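Local coordinates for aromatic amino acid exporter YddG (Starkeya novella, PDB 5I20), which exports a broad range of amino acids, among them threonine, methionine, lysine and glutamate, across the cell inner membrane, at residues T36-I48 / V180-S192. Numbering follows the deposited sequence.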
# COMPACT_ATOMS: atom_id res chain seq x y z
N THR A 36 -11.89 8.24 -1.89
CA THR A 36 -10.85 8.39 -0.87
C THR A 36 -11.40 9.14 0.34
O THR A 36 -11.19 8.72 1.48
CB THR A 36 -9.63 9.14 -1.45
OG1 THR A 36 -9.06 8.38 -2.52
CG2 THR A 36 -8.57 9.35 -0.37
N ALA A 37 -12.09 10.24 0.08
CA ALA A 37 -12.71 11.05 1.13
C ALA A 37 -13.67 10.23 1.99
O ALA A 37 -13.69 10.36 3.21
CB ALA A 37 -13.44 12.24 0.52
N LEU A 38 -14.47 9.38 1.34
CA LEU A 38 -15.44 8.56 2.06
C LEU A 38 -14.75 7.44 2.85
O LEU A 38 -15.06 7.22 4.01
CB LEU A 38 -16.46 7.96 1.08
CG LEU A 38 -17.40 8.94 0.37
CD1 LEU A 38 -18.24 8.22 -0.67
CD2 LEU A 38 -18.30 9.66 1.37
N THR A 39 -13.81 6.75 2.21
CA THR A 39 -13.17 5.60 2.85
C THR A 39 -12.18 5.99 3.95
O THR A 39 -12.02 5.25 4.92
CB THR A 39 -12.44 4.73 1.81
OG1 THR A 39 -11.63 5.55 0.96
CG2 THR A 39 -13.45 3.97 0.95
N PHE A 40 -11.54 7.15 3.81
CA PHE A 40 -10.57 7.58 4.82
C PHE A 40 -11.25 8.24 6.02
O PHE A 40 -10.69 8.26 7.11
CB PHE A 40 -9.54 8.53 4.20
CG PHE A 40 -8.33 7.82 3.66
CD1 PHE A 40 -8.36 7.26 2.39
CD2 PHE A 40 -7.19 7.68 4.42
CE1 PHE A 40 -7.25 6.60 1.89
CE2 PHE A 40 -6.09 7.02 3.93
CZ PHE A 40 -6.12 6.48 2.66
N THR A 41 -12.45 8.78 5.81
CA THR A 41 -13.26 9.25 6.92
C THR A 41 -13.66 8.05 7.77
O THR A 41 -13.56 8.07 8.99
CB THR A 41 -14.51 10.01 6.46
OG1 THR A 41 -14.11 11.20 5.76
CG2 THR A 41 -15.38 10.40 7.64
N ILE A 42 -14.10 6.98 7.10
CA ILE A 42 -14.44 5.74 7.78
C ILE A 42 -13.19 5.14 8.43
O ILE A 42 -13.23 4.69 9.57
CB ILE A 42 -15.07 4.71 6.82
CG1 ILE A 42 -16.38 5.26 6.25
CG2 ILE A 42 -15.32 3.39 7.52
CD1 ILE A 42 -17.02 4.39 5.19
N GLY A 43 -12.09 5.17 7.70
CA GLY A 43 -10.82 4.68 8.20
C GLY A 43 -10.33 5.41 9.43
O GLY A 43 -9.90 4.80 10.41
N GLY A 44 -10.40 6.74 9.38
CA GLY A 44 -10.03 7.56 10.52
C GLY A 44 -10.96 7.33 11.69
O GLY A 44 -10.55 7.42 12.85
N ALA A 45 -12.22 7.03 11.39
CA ALA A 45 -13.22 6.81 12.42
C ALA A 45 -12.96 5.51 13.17
O ALA A 45 -13.19 5.42 14.37
CB ALA A 45 -14.62 6.81 11.82
N VAL A 46 -12.49 4.50 12.44
CA VAL A 46 -12.14 3.22 13.04
C VAL A 46 -10.99 3.39 14.02
O VAL A 46 -11.00 2.81 15.11
CB VAL A 46 -11.76 2.18 11.96
CG1 VAL A 46 -11.26 0.90 12.62
CG2 VAL A 46 -12.94 1.89 11.06
N GLY A 47 -10.01 4.19 13.64
CA GLY A 47 -8.87 4.48 14.49
C GLY A 47 -9.27 5.20 15.76
O GLY A 47 -8.70 4.97 16.83
N ILE A 48 -10.25 6.10 15.65
CA ILE A 48 -10.76 6.80 16.82
C ILE A 48 -11.48 5.82 17.74
O ILE A 48 -11.23 5.79 18.95
CB ILE A 48 -11.73 7.94 16.42
CG1 ILE A 48 -10.99 9.00 15.61
CG2 ILE A 48 -12.36 8.55 17.66
CD1 ILE A 48 -11.88 10.10 15.08
N VAL A 180 -2.65 8.14 15.96
CA VAL A 180 -2.43 9.43 15.30
C VAL A 180 -2.73 9.31 13.80
O VAL A 180 -3.14 10.29 13.16
CB VAL A 180 -1.00 9.94 15.54
CG1 VAL A 180 -0.72 11.21 14.75
CG2 VAL A 180 -0.78 10.18 17.03
N VAL A 181 -2.55 8.11 13.25
CA VAL A 181 -2.86 7.82 11.84
C VAL A 181 -4.30 8.19 11.49
O VAL A 181 -4.59 8.60 10.36
CB VAL A 181 -2.61 6.32 11.52
CG1 VAL A 181 -3.18 5.94 10.16
CG2 VAL A 181 -1.12 6.01 11.58
N ALA A 182 -5.20 8.08 12.47
CA ALA A 182 -6.58 8.52 12.30
C ALA A 182 -6.62 10.00 11.91
O ALA A 182 -7.44 10.40 11.08
CB ALA A 182 -7.37 8.29 13.58
N GLY A 183 -5.74 10.79 12.50
CA GLY A 183 -5.63 12.19 12.16
C GLY A 183 -5.13 12.38 10.74
O GLY A 183 -5.55 13.30 10.04
N PHE A 184 -4.23 11.50 10.32
CA PHE A 184 -3.72 11.51 8.96
C PHE A 184 -4.83 11.19 7.97
O PHE A 184 -4.94 11.82 6.92
CB PHE A 184 -2.58 10.50 8.79
CG PHE A 184 -1.38 10.76 9.66
CD1 PHE A 184 -1.16 12.01 10.21
CD2 PHE A 184 -0.47 9.75 9.92
CE1 PHE A 184 -0.05 12.25 11.00
CE2 PHE A 184 0.63 9.97 10.71
CZ PHE A 184 0.84 11.22 11.26
N CYS A 185 -5.64 10.19 8.31
CA CYS A 185 -6.73 9.76 7.44
C CYS A 185 -7.81 10.83 7.30
O CYS A 185 -8.26 11.12 6.20
CB CYS A 185 -7.34 8.46 7.95
SG CYS A 185 -6.28 7.01 7.74
N LEU A 186 -8.21 11.42 8.43
CA LEU A 186 -9.24 12.45 8.43
C LEU A 186 -8.77 13.68 7.66
O LEU A 186 -9.53 14.27 6.89
CB LEU A 186 -9.63 12.83 9.85
CG LEU A 186 -10.37 11.75 10.64
CD1 LEU A 186 -10.66 12.20 12.06
CD2 LEU A 186 -11.65 11.33 9.93
N ALA A 187 -7.52 14.07 7.87
CA ALA A 187 -6.94 15.19 7.14
C ALA A 187 -6.87 14.89 5.65
O ALA A 187 -7.22 15.73 4.82
CB ALA A 187 -5.55 15.52 7.68
N THR A 188 -6.44 13.68 5.31
CA THR A 188 -6.39 13.24 3.92
C THR A 188 -7.78 13.23 3.30
O THR A 188 -7.96 13.59 2.14
CB THR A 188 -5.76 11.84 3.78
OG1 THR A 188 -4.44 11.84 4.34
CG2 THR A 188 -5.68 11.43 2.32
N ALA A 189 -8.77 12.81 4.08
CA ALA A 189 -10.15 12.80 3.62
C ALA A 189 -10.65 14.22 3.38
O ALA A 189 -11.37 14.47 2.41
CB ALA A 189 -11.04 12.08 4.62
N ALA A 190 -10.28 15.14 4.26
CA ALA A 190 -10.68 16.53 4.11
C ALA A 190 -10.10 17.14 2.83
O ALA A 190 -10.81 17.82 2.09
CB ALA A 190 -10.25 17.34 5.33
N LEU A 191 -8.83 16.87 2.59
CA LEU A 191 -8.17 17.34 1.37
C LEU A 191 -8.75 16.68 0.12
O LEU A 191 -8.95 17.34 -0.90
CB LEU A 191 -6.66 17.08 1.45
CG LEU A 191 -5.87 17.91 2.47
CD1 LEU A 191 -4.42 17.45 2.52
CD2 LEU A 191 -5.95 19.39 2.14
N SER A 192 -9.00 15.38 0.20
CA SER A 192 -9.58 14.64 -0.92
C SER A 192 -10.98 15.16 -1.24
O SER A 192 -11.43 15.11 -2.39
CB SER A 192 -9.62 13.14 -0.63
OG SER A 192 -8.33 12.64 -0.34
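A37 and A189, and seven residues further along G44 and A182, mark the two places where helices 36-48 and 181-192 come nearest, each pair with its CA atoms 4.0 Å apart. The helices run antiparallel at 159°, their axes approaching to 7.7 Å, a close pairing of transmembrane helices made possible by small residues on both sides. At G44 a CB would collide with L186 CG and crowd A182 O. The CB of A182 lies 3.4 Å from G44 O. Similarly, A189 CB sits against both A37 O and T41 OG1. That hydroxyl is turned back on its own helix and donates to A37 O almost in line with the carbonyl, so A189 meets an oxygen whose proton is already used.

Between these alanines, F40 and C185 fill the interface. With chi1 at -71°, C185 SG lies beside its backbone N and anti to the carbonyl carbon, which brings it obliquely to the F40 ring in a sulfur-aromatic contact, 3.5 Å from CD2, while F40 CB rests against A189 CB. On the outer flank the side chains of I48 and L186 cross at about a right angle, meeting through their CD1 methyls at 3.9 Å. At the other end S192 OG donates to T188 O, from above the carbonyl plane, and lies 3.3 Å from T36 CG2. A glycine in place of S192 would probably open a gap beside T36 and A37 and leave T188 O with the backbone N-H of that position but without the hydroxyl.

No hydrogen bond links the segments, which belong to different EamA-like halves of the transporter. Helix 65-88 flanks the pair, with H79 meeting the F40 ring and L75 touching T188, while helix 224-234 supplies F225 to F40 and Y226 to both A182 and the carbonyl of G43.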